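Local coordinates for Glyoxalase/Bleomycin resistance protein (Bacillus cereus ATCC 14579, PDB 1XQA), which is of unknown function but belongs to the glyoxalase/bleomycin resistance/dioxygenase superfamily and binds a divalent metal, magnesium in the crystal, at residues I4-R18 against G45-Y58. Residues are numbered along the deposited sequence; the frame is centred on the assembly and turned at random.
Sequences IKHLNLTVADVVAAR and GFILTLMKGKEVQY
Strands 6-11 and 47-52 pair in parallel, with strand 6-11 outermost in its sheet within the chain. Backbone bonds alternate from Ile47 N to Lys5 O through to Gly53 N to Val11 O (2.9 Å). Ile47 O takes two donors: Leu7 N, and His6 ND1 at 3.0 Å. That imidazole N-H comes from above the carbonyl plane while Ile47 O lies close to the ring plane, which helps to set the ring's rotation. Asn8, its CG trans to the backbone N (chi1 -172°), lays its amide against the selenomethionine Met51, whose CE lies near both OD1 and ND2. On the other face Leu7, Leu9, Leu48 and Leu50 form an apolar row, Leu7 CD2 meeting Leu48 CD1 at 3.6 Å. The Phe46 ring lies with one face over the Lys5-His6 peptide, Lys5 C being 3.6 Å above its plane. From the leucine face Leu50 reaches helix 14-18, CD1 touching Ala17 CB at 4.0 Å, and Val14 CG2 sits 3.4 Å from Lys52 N. Beyond the strand, 53-58 doubles back across the outer edge of strand 6-11. There Tyr58 OH donates to Thr10 O at 2.6 Å, in the carbonyl plane on a lone pair, and Leu9 CD1 packs against the phenol. Tyr58 also stacks on Phe62 and touches Phe107 of the second sheet; its side chain is about 8 Å from that of metal ligand His63. This 1-4-3-2 strand order, with first and fourth strands parallel, is characteristic of the βαβββ module of the vicinal oxygen chelate fold.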
loop_
_atom_site.group_PDB
_atom_site.type_symbol
_atom_site.label_atom_id
_atom_site.label_comp_id
_atom_site.label_asym_id
_atom_site.label_seq_id
_atom_site.Cartn_x
_atom_site.Cartn_y
_atom_site.Cartn_z
ATOM N N ILE A 4 -22.731 -11.129 -4.232
ATOM C CA ILE A 4 -21.441 -11.387 -4.850
ATOM C C ILE A 4 -20.343 -11.010 -3.866
ATOM O O ILE A 4 -20.224 -9.843 -3.481
ATOM C CB ILE A 4 -21.323 -10.584 -6.146
ATOM C CG1 ILE A 4 -22.413 -11.036 -7.131
ATOM C CG2 ILE A 4 -19.977 -10.779 -6.768
ATOM C CD1 ILE A 4 -22.984 -9.911 -7.972
ATOM N N LYS A 5 -19.543 -11.988 -3.464
ATOM C CA LYS A 5 -18.538 -11.771 -2.418
ATOM C C LYS A 5 -17.138 -12.295 -2.748
ATOM O O LYS A 5 -16.233 -12.202 -1.916
ATOM C CB LYS A 5 -19.030 -12.356 -1.083
ATOM C CG LYS A 5 -20.233 -11.606 -0.481
ATOM C CD LYS A 5 -19.848 -10.189 -0.048
ATOM C CE LYS A 5 -20.969 -9.520 0.738
ATOM N NZ LYS A 5 -22.255 -9.395 -0.001
ATOM N N HIS A 6 -16.968 -12.844 -3.947
ATOM C CA HIS A 6 -15.666 -13.350 -4.385
ATOM C C HIS A 6 -15.445 -13.138 -5.883
ATOM O O HIS A 6 -16.369 -13.314 -6.699
ATOM C CB HIS A 6 -15.581 -14.840 -4.044
ATOM C CG HIS A 6 -14.341 -15.525 -4.533
ATOM N ND1 HIS A 6 -13.074 -15.014 -4.350
ATOM C CD2 HIS A 6 -14.177 -16.713 -5.157
ATOM C CE1 HIS A 6 -12.187 -15.848 -4.861
ATOM N NE2 HIS A 6 -12.829 -16.888 -5.356
ATOM N N LEU A 7 -14.220 -12.752 -6.240
ATOM C CA LEU A 7 -13.781 -12.741 -7.627
ATOM C C LEU A 7 -12.427 -13.430 -7.643
ATOM O O LEU A 7 -11.545 -13.080 -6.858
ATOM C CB LEU A 7 -13.635 -11.299 -8.140
ATOM C CG LEU A 7 -13.220 -11.065 -9.600
ATOM C CD1 LEU A 7 -14.375 -11.437 -10.530
ATOM C CD2 LEU A 7 -12.818 -9.597 -9.821
ATOM N N ASN A 8 -12.279 -14.440 -8.495
ATOM C CA ASN A 8 -10.955 -14.981 -8.782
ATOM C C ASN A 8 -10.495 -14.357 -10.087
ATOM O O ASN A 8 -11.056 -14.625 -11.157
ATOM C CB ASN A 8 -10.963 -16.501 -8.887
ATOM C CG ASN A 8 -9.565 -17.082 -8.986
ATOM O OD1 ASN A 8 -9.200 -17.695 -9.999
ATOM N ND2 ASN A 8 -8.765 -16.888 -7.939
ATOM N N LEU A 9 -9.515 -13.474 -9.965
ATOM C CA LEU A 9 -9.014 -12.699 -11.077
ATOM C C LEU A 9 -7.704 -13.271 -11.545
ATOM O O LEU A 9 -6.699 -13.201 -10.825
ATOM C CB LEU A 9 -8.808 -11.263 -10.616
ATOM C CG LEU A 9 -8.555 -10.206 -11.666
ATOM C CD1 LEU A 9 -9.764 -10.035 -12.597
ATOM C CD2 LEU A 9 -8.277 -8.918 -10.924
ATOM N N THR A 10 -7.720 -13.890 -12.725
ATOM C CA THR A 10 -6.508 -14.421 -13.328
ATOM C C THR A 10 -5.630 -13.240 -13.752
ATOM O O THR A 10 -6.120 -12.276 -14.368
ATOM C CB THR A 10 -6.825 -15.301 -14.537
ATOM O OG1 THR A 10 -7.918 -16.184 -14.229
ATOM C CG2 THR A 10 -5.598 -16.141 -14.925
ATOM N N VAL A 11 -4.346 -13.300 -13.386
ATOM C CA VAL A 11 -3.391 -12.256 -13.747
ATOM C C VAL A 11 -2.060 -12.795 -14.290
ATOM O O VAL A 11 -1.680 -13.959 -14.066
ATOM C CB VAL A 11 -3.117 -11.274 -12.572
ATOM C CG1 VAL A 11 -4.390 -10.538 -12.162
ATOM C CG2 VAL A 11 -2.517 -12.026 -11.384
ATOM N N ALA A 12 -1.358 -11.926 -15.007
ATOM C CA ALA A 12 -0.048 -12.232 -15.562
ATOM C C ALA A 12 1.019 -12.282 -14.477
ATOM O O ALA A 12 2.010 -12.982 -14.605
ATOM C CB ALA A 12 0.337 -11.191 -16.619
ATOM N N ASP A 13 0.809 -11.529 -13.400
ATOM C CA ASP A 13 1.830 -11.391 -12.377
ATOM C C ASP A 13 1.119 -11.060 -11.085
ATOM O O ASP A 13 0.610 -9.944 -10.929
ATOM C CB ASP A 13 2.787 -10.251 -12.764
ATOM C CG ASP A 13 3.920 -10.043 -11.762
ATOM O OD1 ASP A 13 3.827 -10.501 -10.591
ATOM O OD2 ASP A 13 4.921 -9.407 -12.161
ATOM N N VAL A 14 1.060 -12.045 -10.183
ATOM C CA VAL A 14 0.342 -11.883 -8.911
ATOM C C VAL A 14 1.031 -10.854 -8.014
ATOM O O VAL A 14 0.385 -9.994 -7.425
ATOM C CB VAL A 14 0.234 -13.258 -8.204
ATOM C CG1 VAL A 14 -0.215 -13.115 -6.749
ATOM C CG2 VAL A 14 -0.722 -14.140 -8.965
ATOM N N VAL A 15 2.350 -10.958 -7.914
ATOM C CA VAL A 15 3.144 -10.054 -7.080
ATOM C C VAL A 15 2.895 -8.596 -7.455
ATOM O O VAL A 15 2.665 -7.765 -6.588
ATOM C CB VAL A 15 4.655 -10.394 -7.174
ATOM C CG1 VAL A 15 5.474 -9.392 -6.395
ATOM C CG2 VAL A 15 4.901 -11.804 -6.662
ATOM N N ALA A 16 2.939 -8.302 -8.752
ATOM C CA ALA A 16 2.744 -6.937 -9.258
ATOM C C ALA A 16 1.314 -6.433 -9.037
ATOM O O ALA A 16 1.123 -5.262 -8.657
ATOM C CB ALA A 16 3.095 -6.856 -10.726
ATOM N N ALA A 17 0.332 -7.298 -9.301
ATOM C CA ALA A 17 -1.076 -6.959 -9.077
ATOM C C ALA A 17 -1.317 -6.696 -7.599
ATOM O O ALA A 17 -1.948 -5.706 -7.255
ATOM C CB ALA A 17 -2.011 -8.039 -9.590
ATOM N N ARG A 18 -0.779 -7.558 -6.731
ATOM C CA ARG A 18 -0.936 -7.370 -5.274
ATOM C C ARG A 18 -0.414 -6.025 -4.784
ATOM O O ARG A 18 -1.090 -5.303 -4.044
ATOM C CB ARG A 18 -0.227 -8.492 -4.528
ATOM C CG ARG A 18 -0.197 -8.323 -3.016
ATOM C CD ARG A 18 0.546 -9.453 -2.375
ATOM N NE ARG A 18 0.821 -9.171 -0.970
ATOM C CZ ARG A 18 1.549 -9.952 -0.178
ATOM N NH1 ARG A 18 2.077 -11.093 -0.642
ATOM N NH2 ARG A 18 1.731 -9.611 1.089
ATOM N N GLY A 45 -15.054 -7.004 3.427
ATOM C CA GLY A 45 -14.987 -8.461 3.410
ATOM C C GLY A 45 -15.110 -9.124 2.045
ATOM O O GLY A 45 -15.191 -10.350 1.966
ATOM N N PHE A 46 -15.137 -8.338 0.970
ATOM C CA PHE A 46 -15.097 -8.933 -0.367
ATOM C C PHE A 46 -13.750 -9.631 -0.523
ATOM O O PHE A 46 -12.721 -9.099 -0.078
ATOM C CB PHE A 46 -15.256 -7.861 -1.452
ATOM C CG PHE A 46 -15.518 -8.426 -2.835
ATOM C CD1 PHE A 46 -16.820 -8.589 -3.299
ATOM C CD2 PHE A 46 -14.461 -8.777 -3.677
ATOM C CE1 PHE A 46 -17.059 -9.100 -4.584
ATOM C CE2 PHE A 46 -14.695 -9.299 -4.952
ATOM C CZ PHE A 46 -15.992 -9.456 -5.403
ATOM N N ILE A 47 -13.753 -10.816 -1.132
ATOM C CA ILE A 47 -12.526 -11.584 -1.347
ATOM C C ILE A 47 -12.122 -11.553 -2.811
ATOM O O ILE A 47 -12.810 -12.115 -3.657
ATOM C CB ILE A 47 -12.693 -13.079 -0.939
ATOM C CG1 ILE A 47 -13.252 -13.214 0.482
ATOM C CG2 ILE A 47 -11.370 -13.876 -1.138
ATOM C CD1 ILE A 47 -12.338 -12.752 1.533
ATOM N N LEU A 48 -10.988 -10.930 -3.097
ATOM C CA LEU A 48 -10.435 -10.921 -4.448
ATOM C C LEU A 48 -9.195 -11.782 -4.482
ATOM O O LEU A 48 -8.167 -11.400 -3.918
ATOM C CB LEU A 48 -10.075 -9.484 -4.853
ATOM C CG LEU A 48 -9.304 -9.327 -6.177
ATOM C CD1 LEU A 48 -10.197 -9.669 -7.331
ATOM C CD2 LEU A 48 -8.764 -7.902 -6.321
ATOM N N THR A 49 -9.271 -12.963 -5.095
ATOM C CA THR A 49 -8.081 -13.774 -5.211
ATOM C C THR A 49 -7.395 -13.526 -6.552
ATOM O O THR A 49 -8.040 -13.394 -7.594
ATOM C CB THR A 49 -8.382 -15.274 -5.004
ATOM O OG1 THR A 49 -9.487 -15.648 -5.833
ATOM C CG2 THR A 49 -8.782 -15.537 -3.585
ATOM N N LEU A 50 -6.076 -13.414 -6.508
ATOM C CA LEU A 50 -5.290 -13.181 -7.704
ATOM C C LEU A 50 -4.604 -14.480 -8.012
ATOM O O LEU A 50 -3.976 -15.056 -7.134
ATOM C CB LEU A 50 -4.255 -12.085 -7.444
ATOM C CG LEU A 50 -4.713 -10.707 -6.954
ATOM C CD1 LEU A 50 -3.497 -9.938 -6.439
ATOM C CD2 LEU A 50 -5.424 -9.919 -8.066
HETATM N N MSE A 51 -4.716 -14.954 -9.250
HETATM C CA MSE A 51 -4.193 -16.256 -9.605
HETATM C C MSE A 51 -3.365 -16.133 -10.878
HETATM O O MSE A 51 -3.849 -15.627 -11.888
HETATM C CB MSE A 51 -5.338 -17.259 -9.785
HETATM C CG MSE A 51 -4.885 -18.633 -10.188
HETATM SE SE MSE A 51 -6.325 -19.961 -10.103
HETATM C CE MSE A 51 -6.857 -19.762 -8.272
ATOM N N LYS A 52 -2.115 -16.578 -10.821
ATOM C CA LYS A 52 -1.255 -16.543 -12.000
ATOM C C LYS A 52 -1.875 -17.383 -13.102
ATOM O O LYS A 52 -2.352 -18.503 -12.865
ATOM C CB LYS A 52 0.148 -17.091 -11.701
ATOM C CG LYS A 52 1.208 -16.630 -12.696
ATOM C CD LYS A 52 2.476 -17.466 -12.556
ATOM C CE LYS A 52 3.625 -16.874 -13.351
ATOM N NZ LYS A 52 4.780 -17.836 -13.459
ATOM N N GLY A 53 -1.860 -16.830 -14.306
ATOM C CA GLY A 53 -2.288 -17.569 -15.485
ATOM C C GLY A 53 -1.358 -17.316 -16.647
ATOM O O GLY A 53 -0.532 -16.396 -16.615
ATOM N N LYS A 54 -1.499 -18.138 -17.680
ATOM C CA LYS A 54 -0.721 -17.954 -18.894
ATOM C C LYS A 54 -1.574 -17.283 -19.948
ATOM O O LYS A 54 -2.770 -17.570 -20.069
ATOM C CB LYS A 54 -0.168 -19.285 -19.418
ATOM C CG LYS A 54 1.046 -19.785 -18.633
ATOM C CD LYS A 54 2.056 -18.660 -18.416
ATOM C CE LYS A 54 2.789 -18.820 -17.091
ATOM N NZ LYS A 54 2.839 -17.515 -16.380
ATOM N N GLU A 55 -0.943 -16.377 -20.687
ATOM C CA GLU A 55 -1.578 -15.680 -21.792
ATOM C C GLU A 55 -2.903 -15.044 -21.397
ATOM O O GLU A 55 -3.960 -15.284 -22.000
ATOM C CB GLU A 55 -1.784 -16.640 -22.932
ATOM C CG GLU A 55 -1.502 -16.018 -24.227
ATOM C CD GLU A 55 -1.791 -16.962 -25.325
ATOM O OE1 GLU A 55 -2.804 -16.732 -26.020
ATOM O OE2 GLU A 55 -1.034 -17.951 -25.459
ATOM N N VAL A 56 -2.820 -14.213 -20.375
ATOM C CA VAL A 56 -3.991 -13.627 -19.772
ATOM C C VAL A 56 -4.520 -12.452 -20.592
ATOM O O VAL A 56 -3.805 -11.477 -20.834
ATOM C CB VAL A 56 -3.673 -13.164 -18.340
ATOM C CG1 VAL A 56 -4.821 -12.338 -17.789
ATOM C CG2 VAL A 56 -3.390 -14.382 -17.454
ATOM N N GLN A 57 -5.771 -12.560 -21.030
ATOM C CA GLN A 57 -6.431 -11.470 -21.730
ATOM C C GLN A 57 -7.900 -11.357 -21.325
ATOM O O GLN A 57 -8.594 -12.359 -21.207
ATOM C CB GLN A 57 -6.294 -11.600 -23.253
ATOM C CG GLN A 57 -6.405 -10.240 -23.962
ATOM C CD GLN A 57 -5.834 -9.087 -23.110
ATOM O OE1 GLN A 57 -6.583 -8.357 -22.436
ATOM N NE2 GLN A 57 -4.500 -8.944 -23.111
ATOM N N TYR A 58 -8.351 -10.131 -21.070
ATOM C CA TYR A 58 -9.758 -9.888 -20.744
ATOM C C TYR A 58 -10.485 -9.182 -21.884
ATOM O O TYR A 58 -9.852 -8.485 -22.675
ATOM C CB TYR A 58 -9.867 -9.070 -19.453
ATOM C CG TYR A 58 -9.549 -9.883 -18.237
ATOM C CD1 TYR A 58 -10.550 -10.628 -17.600
ATOM C CD2 TYR A 58 -8.245 -9.937 -17.733
ATOM C CE1 TYR A 58 -10.256 -11.383 -16.484
ATOM C CE2 TYR A 58 -7.943 -10.692 -16.616
ATOM C CZ TYR A 58 -8.951 -11.420 -16.005
ATOM O OH TYR A 58 -8.678 -12.184 -14.902
HETATM O O HOH W 1 2.037 -14.553 -16.896
#